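Long-range contacts in L-threonine dehydrogenase (PDB 2YY7), which probably catalyses the NAD-dependent oxidation of L-threonine at its 3-hydroxyl group: residues I168-W176 with P212-T223; K128-I136 with K235-A243. All coordinates share one frame; numbering follows the deposited sequence.

Contact 1 lies in the core of the Rossmann-type domain, while contact 2, though largely buried too, sits further out, where two loops meet near the second subunit. They share an element: I168-W176 belongs to strand 164-174, which pairs in parallel with both strand 211-215 of contact 1 and strand 240-241 of contact 2. The chemistry differs accordingly. Contact 1 is a regular ladder of backbone bonds with apolar side chains on both faces and the nicotinamide of NAD against residues 170-173; contact 2 has little regular structure and relies on amide side chains set among backbone groups. R169 bridges the two, its N probably bonded to Y240 O.

Contact 1 (I168-W176 with P212-T223); sequences IRYPGLISW and PMMYMDDAIDAT. With NAD (nicotinamide-adenine-dinucleotide), chain E.
G172 O receives the amide of M214 at 2.8 Å (N to O), and also a CA-H contact from M213, whose CA is 3.2 Å away. This is one rung of a parallel ladder that runs from G172 N on P212 O, through I174 N on M214 O, to M216 N on I174 O at 2.9 Å. The last rung carries the pairing into the first turn of a helix with Y215 at its N-cap. L173 N instead serves the cofactor, donating to O7N of the NAD carboxamide at 2.9 Å. Its side chain starts beside that N, with CG anti to the carbonyl carbon (chi1 -59°), which brings CD1 to within 3.6 Å of A219 CB, near M216 SD and over the rim of one face of the Y170 ring. Y170 OH and T223 OG1 share a very short hydrogen bond, 2.5 Å; OG1 lies at the ring edge, in its plane, as does NAD C6N. P171 CG rests on M214 CB at 3.6 Å. Farther on, a water accepts from W176 NE1 and probably donates to D217 OD1. Thus the C-terminal part of a central Rossmann-type strand holds the nicotinamide, lined by Y170 and P171, as in extended short-chain dehydrogenases. Strand 112-118 pairs with I168 and strand 245-247 with M213, while helix 13-26 covers L173 and M216, and helix 300-311 packs on I174 and Y215.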
loop_
_atom_site.group_PDB
_atom_site.type_symbol
_atom_site.label_atom_id
_atom_site.label_comp_id
_atom_site.label_asym_id
_atom_site.label_seq_id
_atom_site.Cartn_x
_atom_site.Cartn_y
_atom_site.Cartn_z
ATOM N N ILE A 168 11.682 -7.147 -8.495
ATOM C CA ILE A 168 10.928 -7.808 -9.545
ATOM C C ILE A 168 9.740 -8.534 -8.914
ATOM O O ILE A 168 9.825 -9.055 -7.797
ATOM C CB ILE A 168 11.789 -8.819 -10.368
ATOM C CG1 ILE A 168 12.478 -9.817 -9.447
ATOM C CG2 ILE A 168 12.832 -8.069 -11.193
ATOM C CD1 ILE A 168 13.461 -10.718 -10.186
ATOM N N ARG A 169 8.621 -8.534 -9.624
ATOM C CA ARG A 169 7.417 -9.192 -9.150
ATOM C C ARG A 169 7.436 -10.640 -9.647
ATOM O O ARG A 169 6.850 -10.956 -10.683
ATOM C CB ARG A 169 6.180 -8.447 -9.680
ATOM C CG ARG A 169 6.044 -7.005 -9.167
ATOM C CD ARG A 169 5.033 -6.203 -10.006
ATOM N NE ARG A 169 4.853 -4.833 -9.519
ATOM C CZ ARG A 169 4.432 -3.818 -10.272
ATOM N NH1 ARG A 169 4.140 -4.010 -11.555
ATOM N NH2 ARG A 169 4.316 -2.604 -9.750
ATOM N N TYR A 170 8.124 -11.520 -8.916
ATOM C CA TYR A 170 8.202 -12.931 -9.316
ATOM C C TYR A 170 6.826 -13.577 -9.473
ATOM O O TYR A 170 5.933 -13.354 -8.656
ATOM C CB TYR A 170 8.895 -13.802 -8.262
ATOM C CG TYR A 170 10.347 -13.554 -7.910
ATOM C CD1 TYR A 170 11.350 -13.541 -8.881
ATOM C CD2 TYR A 170 10.726 -13.455 -6.574
ATOM C CE1 TYR A 170 12.707 -13.438 -8.512
ATOM C CE2 TYR A 170 12.059 -13.356 -6.202
ATOM C CZ TYR A 170 13.042 -13.347 -7.166
ATOM O OH TYR A 170 14.355 -13.247 -6.756
ATOM N N PRO A 171 6.630 -14.374 -10.535
ATOM C CA PRO A 171 5.326 -15.026 -10.664
ATOM C C PRO A 171 5.470 -16.287 -9.793
ATOM O O PRO A 171 6.409 -16.372 -9.004
ATOM C CB PRO A 171 5.232 -15.336 -12.161
ATOM C CG PRO A 171 6.647 -15.463 -12.587
ATOM C CD PRO A 171 7.346 -14.365 -11.824
ATOM N N GLY A 172 4.559 -17.248 -9.902
ATOM C CA GLY A 172 4.696 -18.457 -9.097
ATOM C C GLY A 172 5.973 -19.187 -9.495
ATOM O O GLY A 172 6.171 -19.466 -10.678
ATOM N N LEU A 173 6.833 -19.501 -8.527
ATOM C CA LEU A 173 8.102 -20.175 -8.828
ATOM C C LEU A 173 8.113 -21.683 -8.585
ATOM O O LEU A 173 7.528 -22.180 -7.623
ATOM C CB LEU A 173 9.250 -19.528 -8.038
ATOM C CG LEU A 173 9.513 -18.038 -8.253
ATOM C CD1 LEU A 173 10.848 -17.673 -7.614
ATOM C CD2 LEU A 173 9.539 -17.708 -9.741
ATOM N N ILE A 174 8.819 -22.398 -9.455
ATOM C CA ILE A 174 8.906 -23.853 -9.395
ATOM C C ILE A 174 10.352 -24.338 -9.253
ATOM O O ILE A 174 11.224 -23.942 -10.024
ATOM C CB ILE A 174 8.273 -24.450 -10.670
ATOM C CG1 ILE A 174 6.816 -23.973 -10.774
ATOM C CG2 ILE A 174 8.340 -25.975 -10.639
ATOM C CD1 ILE A 174 6.254 -23.965 -12.187
ATOM N N SER A 175 10.606 -25.191 -8.265
ATOM C CA SER A 175 11.957 -25.700 -8.049
ATOM C C SER A 175 11.969 -27.133 -7.526
ATOM O O SER A 175 10.950 -27.651 -7.073
ATOM C CB SER A 175 12.713 -24.807 -7.065
ATOM O OG SER A 175 12.142 -24.907 -5.774
ATOM N N TRP A 176 13.150 -27.745 -7.574
ATOM C CA TRP A 176 13.360 -29.124 -7.143
ATOM C C TRP A 176 14.291 -29.276 -5.936
ATOM O O TRP A 176 14.311 -30.328 -5.302
ATOM C CB TRP A 176 13.951 -29.934 -8.303
ATOM C CG TRP A 176 15.198 -29.300 -8.864
ATOM C CD1 TRP A 176 15.279 -28.446 -9.931
ATOM C CD2 TRP A 176 16.526 -29.403 -8.334
ATOM N NE1 TRP A 176 16.573 -28.010 -10.093
ATOM C CE2 TRP A 176 17.359 -28.579 -9.126
ATOM C CE3 TRP A 176 17.094 -30.109 -7.262
ATOM C CZ2 TRP A 176 18.732 -28.443 -8.880
ATOM C CZ3 TRP A 176 18.463 -29.972 -7.020
ATOM C CH2 TRP A 176 19.262 -29.144 -7.828
ATOM N N PRO A 212 0.485 -17.098 -13.810
ATOM C CA PRO A 212 1.821 -16.751 -14.313
ATOM C C PRO A 212 2.820 -17.568 -13.495
ATOM O O PRO A 212 2.799 -17.524 -12.259
ATOM C CB PRO A 212 1.944 -15.261 -14.000
ATOM C CG PRO A 212 0.517 -14.800 -13.853
ATOM C CD PRO A 212 -0.117 -15.945 -13.125
ATOM N N MET A 213 3.689 -18.306 -14.178
ATOM C CA MET A 213 4.676 -19.138 -13.501
ATOM C C MET A 213 6.064 -18.944 -14.097
ATOM O O MET A 213 6.210 -18.385 -15.185
ATOM C CB MET A 213 4.280 -20.613 -13.622
ATOM C CG MET A 213 2.969 -20.976 -12.935
ATOM S SD MET A 213 3.174 -21.356 -11.187
ATOM C CE MET A 213 1.609 -22.172 -10.835
ATOM N N MET A 214 7.075 -19.414 -13.372
ATOM C CA MET A 214 8.456 -19.320 -13.821
ATOM C C MET A 214 9.305 -20.398 -13.153
ATOM O O MET A 214 9.132 -20.689 -11.967
ATOM C CB MET A 214 9.030 -17.937 -13.491
ATOM C CG MET A 214 10.465 -17.734 -13.966
ATOM S SD MET A 214 11.049 -16.060 -13.649
ATOM C CE MET A 214 10.110 -15.141 -14.900
ATOM N N TYR A 215 10.209 -21.003 -13.917
ATOM C CA TYR A 215 11.094 -22.025 -13.372
ATOM C C TYR A 215 12.150 -21.281 -12.553
ATOM O O TYR A 215 12.570 -20.185 -12.936
ATOM C CB TYR A 215 11.766 -22.814 -14.503
ATOM C CG TYR A 215 12.411 -24.105 -14.048
ATOM C CD1 TYR A 215 13.489 -24.650 -14.744
ATOM C CD2 TYR A 215 11.924 -24.801 -12.941
ATOM C CE1 TYR A 215 14.065 -25.853 -14.352
ATOM C CE2 TYR A 215 12.494 -26.009 -12.541
ATOM C CZ TYR A 215 13.563 -26.527 -13.253
ATOM O OH TYR A 215 14.135 -27.711 -12.865
ATOM N N MET A 216 12.585 -21.867 -11.440
ATOM C CA MET A 216 13.568 -21.209 -10.569
ATOM C C MET A 216 14.850 -20.732 -11.264
ATOM O O MET A 216 15.361 -19.654 -10.953
ATOM C CB MET A 216 13.925 -22.122 -9.387
ATOM C CG MET A 216 14.756 -21.449 -8.288
ATOM S SD MET A 216 13.895 -20.083 -7.457
ATOM C CE MET A 216 12.729 -21.000 -6.431
ATOM N N ASP A 217 15.383 -21.520 -12.195
ATOM C CA ASP A 217 16.604 -21.111 -12.898
ATOM C C ASP A 217 16.429 -19.732 -13.532
ATOM O O ASP A 217 17.350 -18.915 -13.548
ATOM C CB ASP A 217 16.969 -22.111 -13.999
ATOM C CG ASP A 217 17.425 -23.450 -13.451
ATOM O OD1 ASP A 217 17.985 -24.241 -14.232
ATOM O OD2 ASP A 217 17.221 -23.718 -12.253
ATOM N N ASP A 218 15.241 -19.490 -14.068
ATOM C CA ASP A 218 14.934 -18.219 -14.708
ATOM C C ASP A 218 14.813 -17.126 -13.652
ATOM O O ASP A 218 15.352 -16.028 -13.814
ATOM C CB ASP A 218 13.628 -18.343 -15.499
ATOM C CG ASP A 218 13.833 -18.962 -16.864
ATOM O OD1 ASP A 218 12.891 -19.591 -17.385
ATOM O OD2 ASP A 218 14.934 -18.812 -17.428
ATOM N N ALA A 219 14.106 -17.433 -12.568
ATOM C CA ALA A 219 13.927 -16.468 -11.496
ATOM C C ALA A 219 15.289 -16.023 -10.962
ATOM O O ALA A 219 15.496 -14.844 -10.693
ATOM C CB ALA A 219 13.091 -17.076 -10.375
ATOM N N ILE A 220 16.212 -16.969 -10.814
ATOM C CA ILE A 220 17.553 -16.658 -10.316
ATOM C C ILE A 220 18.339 -15.793 -11.306
ATOM O O ILE A 220 19.002 -14.831 -10.919
ATOM C CB ILE A 220 18.351 -17.946 -10.035
ATOM C CG1 ILE A 220 17.633 -18.780 -8.972
ATOM C CG2 ILE A 220 19.768 -17.600 -9.586
ATOM C CD1 ILE A 220 17.413 -18.054 -7.654
ATOM N N ASP A 221 18.275 -16.137 -12.586
ATOM C CA ASP A 221 18.980 -15.355 -13.599
ATOM C C ASP A 221 18.452 -13.922 -13.596
ATOM O O ASP A 221 19.219 -12.965 -13.686
ATOM C CB ASP A 221 18.790 -15.990 -14.980
ATOM C CG ASP A 221 19.645 -17.238 -15.172
ATOM O OD1 ASP A 221 19.400 -17.990 -16.138
ATOM O OD2 ASP A 221 20.566 -17.459 -14.359
ATOM N N ALA A 222 17.136 -13.784 -13.474
ATOM C CA ALA A 222 16.501 -12.474 -13.450
ATOM C C ALA A 222 17.031 -11.659 -12.282
ATOM O O ALA A 222 17.422 -10.501 -12.444
ATOM C CB ALA A 222 14.983 -12.629 -13.332
ATOM N N THR A 223 17.038 -12.275 -11.105
ATOM C CA THR A 223 17.508 -11.625 -9.888
ATOM C C THR A 223 18.941 -11.127 -10.020
ATOM O O THR A 223 19.239 -9.975 -9.713
ATOM C CB THR A 223 17.430 -12.589 -8.686
ATOM O OG1 THR A 223 16.079 -13.043 -8.529
ATOM C CG2 THR A 223 17.879 -11.892 -7.405
HETATM P PA NAD E . 10.570 -19.327 1.714
HETATM O O1A NAD E . 10.838 -20.625 1.035
HETATM O O2A NAD E . 9.403 -19.316 2.635
HETATM O O5B NAD E . 11.886 -18.759 2.386
HETATM C C5B NAD E . 11.835 -17.771 3.374
HETATM C C4B NAD E . 13.058 -17.883 4.252
HETATM O O4B NAD E . 13.068 -16.751 5.124
HETATM C C3B NAD E . 13.036 -19.166 5.116
HETATM O O3B NAD E . 14.254 -19.918 4.976
HETATM C C2B NAD E . 12.784 -18.627 6.529
HETATM O O2B NAD E . 13.386 -19.426 7.532
HETATM C C1B NAD E . 13.389 -17.218 6.432
HETATM N N9A NAD E . 12.909 -16.318 7.490
HETATM C C8A NAD E . 11.595 -16.202 7.944
HETATM N N7A NAD E . 11.575 -15.293 8.929
HETATM C C5A NAD E . 12.836 -14.830 9.080
HETATM C C6A NAD E . 13.376 -13.917 9.972
HETATM N N6A NAD E . 12.631 -13.385 10.917
HETATM N N1A NAD E . 14.720 -13.652 9.925
HETATM C C2A NAD E . 15.541 -14.279 9.000
HETATM N N3A NAD E . 15.028 -15.214 8.121
HETATM C C4A NAD E . 13.682 -15.476 8.187
HETATM O O3 NAD E . 10.222 -18.217 0.608
HETATM P PN NAD E . 10.783 -18.062 -0.907
HETATM O O1N NAD E . 12.261 -18.306 -0.995
HETATM O O2N NAD E . 9.797 -18.762 -1.775
HETATM O O5D NAD E . 10.536 -16.477 -1.155
HETATM C C5D NAD E . 11.580 -15.523 -0.908
HETATM C C4D NAD E . 11.072 -14.116 -1.328
HETATM O O4D NAD E . 10.583 -14.156 -2.656
HETATM C C3D NAD E . 9.893 -13.613 -0.490
HETATM O O3D NAD E . 9.992 -12.197 -0.373
HETATM C C2D NAD E . 8.691 -13.914 -1.352
HETATM O O2D NAD E . 7.625 -13.091 -0.941
HETATM C C1D NAD E . 9.232 -13.656 -2.759
HETATM N N1N NAD E . 8.411 -14.375 -3.761
HETATM C C2N NAD E . 8.455 -15.753 -3.823
HETATM C C3N NAD E . 7.680 -16.419 -4.766
HETATM C C7N NAD E . 7.795 -17.910 -4.938
HETATM O O7N NAD E . 6.920 -18.468 -5.855
HETATM N N7N NAD E . 8.650 -18.657 -4.217
HETATM C C4N NAD E . 6.840 -15.695 -5.634
HETATM C C5N NAD E . 6.827 -14.298 -5.575
HETATM C C6N NAD E . 7.592 -13.645 -4.629
HETATM O O HOH W 1 17.388 -26.758 -12.702
#

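Contact 2 (K128-I136 with K235-A243); sequences KENTPQYTI and KIHSSYNLA
Q133 reaches across to I236 and N241 where a loop of the Rossmann-type domain, between strand 112-118 and helix 142-161, meets the loop leading into the short, weakly bonded strand 240-241. Its CG stands anti to the backbone N (chi1 166°), and a bend at chi2 (73°) turns the amide in among the backbone groups of S239 and N241. Which end of that amide is nitrogen is doubtful in the model. The aliphatic part is clearer: I236 CD1, approaching from the opposite direction, lies 3.5 Å from Q133 CD and close to CG. The same CG lies 3.7 Å above one face of the Y134 ring, toward its rim, and Y134 OH meets I236 CG1 at 3.7 Å. An alanine in place of Q133 would probably leave the backbone of S239 and N241 without the amide that faces it, and take away part of the packing on I236 CD1. The N241 amide slides past Q133 in the opposite direction, its plane 48° from that of the glutamine, and its ND2 bonds to D284 O. Behind both stands R169, whose NH1 bonds to N241 OD1 and Q133 O while NH2 makes a salt bridge with E151. On the outer side Y134 packs on E138 of the second subunit. I236 itself is placed by Y240: I236 CB lies above one face of the Y240 ring, toward its rim, and the hydroxyl, also bonded to D291, accepts two amides, K235 N at 2.9 Å and I236 N at 3.2 Å from Y240 OH.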
loop_
_atom_site.group_PDB
_atom_site.type_symbol
_atom_site.label_atom_id
_atom_site.label_comp_id
_atom_site.label_asym_id
_atom_site.label_seq_id
_atom_site.Cartn_x
_atom_site.Cartn_y
_atom_site.Cartn_z
ATOM N N LYS A 128 -6.778 -9.450 -16.207
ATOM C CA LYS A 128 -6.221 -10.787 -16.040
ATOM C C LYS A 128 -5.254 -11.310 -17.102
ATOM O O LYS A 128 -4.488 -12.239 -16.827
ATOM C CB LYS A 128 -7.366 -11.788 -15.844
ATOM C CG LYS A 128 -8.434 -11.280 -14.875
ATOM C CD LYS A 128 -9.251 -12.401 -14.260
ATOM C CE LYS A 128 -8.569 -12.966 -13.026
ATOM N NZ LYS A 128 -8.603 -12.027 -11.860
ATOM N N GLU A 129 -5.267 -10.728 -18.297
ATOM C CA GLU A 129 -4.371 -11.193 -19.348
ATOM C C GLU A 129 -3.351 -10.125 -19.738
ATOM O O GLU A 129 -3.693 -8.958 -19.899
ATOM C CB GLU A 129 -5.181 -11.629 -20.574
ATOM C CG GLU A 129 -4.455 -12.655 -21.436
ATOM C CD GLU A 129 -4.353 -14.022 -20.767
ATOM O OE1 GLU A 129 -3.340 -14.715 -20.984
ATOM O OE2 GLU A 129 -5.290 -14.413 -20.039
ATOM N N ASN A 130 -2.093 -10.533 -19.884
ATOM C CA ASN A 130 -1.016 -9.612 -20.233
ATOM C C ASN A 130 -1.061 -8.358 -19.357
ATOM O O ASN A 130 -1.007 -7.232 -19.852
ATOM C CB ASN A 130 -1.103 -9.220 -21.712
ATOM C CG ASN A 130 -0.960 -10.415 -22.640
ATOM O OD1 ASN A 130 -1.833 -11.279 -22.698
ATOM N ND2 ASN A 130 0.149 -10.471 -23.362
ATOM N N THR A 131 -1.163 -8.566 -18.049
ATOM C CA THR A 131 -1.216 -7.462 -17.094
ATOM C C THR A 131 -0.066 -6.488 -17.331
ATOM O O THR A 131 1.101 -6.889 -17.360
ATOM C CB THR A 131 -1.123 -7.985 -15.654
ATOM O OG1 THR A 131 -2.134 -8.978 -15.448
ATOM C CG2 THR A 131 -1.324 -6.842 -14.658
ATOM N N PRO A 132 -0.383 -5.194 -17.503
ATOM C CA PRO A 132 0.614 -4.142 -17.743
ATOM C C PRO A 132 1.474 -3.840 -16.511
ATOM O O PRO A 132 1.099 -4.174 -15.388
ATOM C CB PRO A 132 -0.238 -2.930 -18.130
ATOM C CG PRO A 132 -1.547 -3.536 -18.602
ATOM C CD PRO A 132 -1.748 -4.652 -17.617
ATOM N N GLN A 133 2.620 -3.200 -16.735
ATOM C CA GLN A 133 3.523 -2.813 -15.656
ATOM C C GLN A 133 2.807 -1.796 -14.763
ATOM O O GLN A 133 2.922 -1.834 -13.537
ATOM C CB GLN A 133 4.795 -2.182 -16.229
ATOM C CG GLN A 133 5.649 -1.440 -15.192
ATOM C CD GLN A 133 6.374 -2.374 -14.243
ATOM O OE1 GLN A 133 6.473 -2.102 -13.045
ATOM N NE2 GLN A 133 6.906 -3.469 -14.776
ATOM N N TYR A 134 2.080 -0.879 -15.394
ATOM C CA TYR A 134 1.326 0.146 -14.677
ATOM C C TYR A 134 -0.150 -0.186 -14.871
ATOM O O TYR A 134 -0.673 -0.096 -15.983
ATOM C CB TYR A 134 1.636 1.529 -15.255
ATOM C CG TYR A 134 3.102 1.904 -15.188
ATOM C CD1 TYR A 134 3.677 2.352 -13.999
ATOM C CD2 TYR A 134 3.919 1.796 -16.314
ATOM C CE1 TYR A 134 5.032 2.689 -13.934
ATOM C CE2 TYR A 134 5.267 2.124 -16.261
ATOM C CZ TYR A 134 5.818 2.571 -15.074
ATOM O OH TYR A 134 7.153 2.896 -15.033
ATOM N N THR A 135 -0.820 -0.566 -13.790
ATOM C CA THR A 135 -2.228 -0.938 -13.874
ATOM C C THR A 135 -2.910 -0.826 -12.514
ATOM O O THR A 135 -2.327 -0.327 -11.555
ATOM C CB THR A 135 -2.357 -2.399 -14.388
ATOM O OG1 THR A 135 -3.736 -2.761 -14.494
ATOM C CG2 THR A 135 -1.665 -3.365 -13.427
ATOM N N ILE A 136 -4.153 -1.286 -12.443
ATOM C CA ILE A 136 -4.919 -1.265 -11.204
ATOM C C ILE A 136 -4.339 -2.315 -10.255
ATOM O O ILE A 136 -4.033 -3.429 -10.676
ATOM C CB ILE A 136 -6.406 -1.589 -11.481
ATOM C CG1 ILE A 136 -7.023 -0.469 -12.321
ATOM C CG2 ILE A 136 -7.159 -1.779 -10.175
ATOM C CD1 ILE A 136 -8.427 -0.769 -12.817
ATOM N N LYS A 235 15.081 1.661 -14.694
ATOM C CA LYS A 235 14.193 2.804 -14.837
ATOM C C LYS A 235 12.949 2.776 -13.953
ATOM O O LYS A 235 12.308 3.806 -13.747
ATOM C CB LYS A 235 13.795 2.951 -16.307
ATOM C CG LYS A 235 15.004 3.085 -17.238
ATOM C CD LYS A 235 14.587 3.339 -18.673
ATOM C CE LYS A 235 15.799 3.381 -19.595
ATOM N NZ LYS A 235 16.795 4.402 -19.163
ATOM N N ILE A 236 12.605 1.601 -13.440
ATOM C CA ILE A 236 11.448 1.467 -12.567
ATOM C C ILE A 236 11.991 1.179 -11.169
ATOM O O ILE A 236 12.760 0.235 -10.969
ATOM C CB ILE A 236 10.522 0.327 -13.040
ATOM C CG1 ILE A 236 10.058 0.612 -14.476
ATOM C CG2 ILE A 236 9.316 0.209 -12.107
ATOM C CD1 ILE A 236 9.126 -0.436 -15.060
ATOM N N HIS A 237 11.589 1.998 -10.203
ATOM C CA HIS A 237 12.094 1.855 -8.849
ATOM C C HIS A 237 11.116 1.295 -7.819
ATOM O O HIS A 237 11.388 1.294 -6.614
ATOM C CB HIS A 237 12.681 3.200 -8.433
ATOM C CG HIS A 237 13.670 3.727 -9.428
ATOM N ND1 HIS A 237 14.909 3.153 -9.616
ATOM C CD2 HIS A 237 13.569 4.709 -10.356
ATOM C CE1 HIS A 237 15.528 3.756 -10.616
ATOM N NE2 HIS A 237 14.735 4.703 -11.084
ATOM N N SER A 238 9.982 0.809 -8.314
ATOM C CA SER A 238 8.977 0.167 -7.481
ATOM C C SER A 238 9.357 -1.306 -7.639
ATOM O O SER A 238 10.114 -1.846 -6.832
ATOM C CB SER A 238 7.571 0.446 -8.032
ATOM O OG SER A 238 7.509 0.222 -9.434
ATOM N N SER A 239 8.853 -1.944 -8.694
ATOM C CA SER A 239 9.190 -3.338 -8.983
ATOM C C SER A 239 8.803 -3.653 -10.425
ATOM O O SER A 239 7.787 -3.164 -10.926
ATOM C CB SER A 239 8.470 -4.296 -8.031
ATOM O OG SER A 239 8.985 -5.618 -8.159
ATOM N N TYR A 240 9.624 -4.466 -11.084
ATOM C CA TYR A 240 9.396 -4.848 -12.475
ATOM C C TYR A 240 8.487 -6.052 -12.651
ATOM O O TYR A 240 8.604 -7.040 -11.922
ATOM C CB TYR A 240 10.730 -5.191 -13.152
ATOM C CG TYR A 240 11.514 -4.018 -13.684
ATOM C CD1 TYR A 240 11.290 -3.535 -14.973
ATOM C CD2 TYR A 240 12.498 -3.407 -12.912
ATOM C CE1 TYR A 240 12.035 -2.469 -15.484
ATOM C CE2 TYR A 240 13.247 -2.342 -13.411
ATOM C CZ TYR A 240 13.010 -1.882 -14.697
ATOM O OH TYR A 240 13.756 -0.843 -15.197
ATOM N N ASN A 241 7.574 -5.966 -13.613
ATOM C CA ASN A 241 6.730 -7.105 -13.930
ATOM C C ASN A 241 7.773 -8.082 -14.488
ATOM O O ASN A 241 8.759 -7.653 -15.091
ATOM C CB ASN A 241 5.715 -6.749 -15.026
ATOM C CG ASN A 241 4.326 -6.444 -14.475
ATOM O OD1 ASN A 241 4.113 -6.412 -13.265
ATOM N ND2 ASN A 241 3.377 -6.219 -15.373
ATOM N N LEU A 242 7.574 -9.375 -14.274
ATOM C CA LEU A 242 8.511 -10.383 -14.761
ATOM C C LEU A 242 7.705 -11.605 -15.194
ATOM O O LEU A 242 6.884 -12.112 -14.435
ATOM C CB LEU A 242 9.492 -10.778 -13.650
ATOM C CG LEU A 242 10.676 -11.649 -14.079
ATOM C CD1 LEU A 242 11.745 -10.771 -14.723
ATOM C CD2 LEU A 242 11.260 -12.369 -12.868
ATOM N N ALA A 243 7.936 -12.083 -16.408
ATOM C CA ALA A 243 7.176 -13.225 -16.894
ATOM C C ALA A 243 8.000 -14.268 -17.628
ATOM O O ALA A 243 9.110 -14.000 -18.092
ATOM C CB ALA A 243 6.048 -12.738 -17.793
#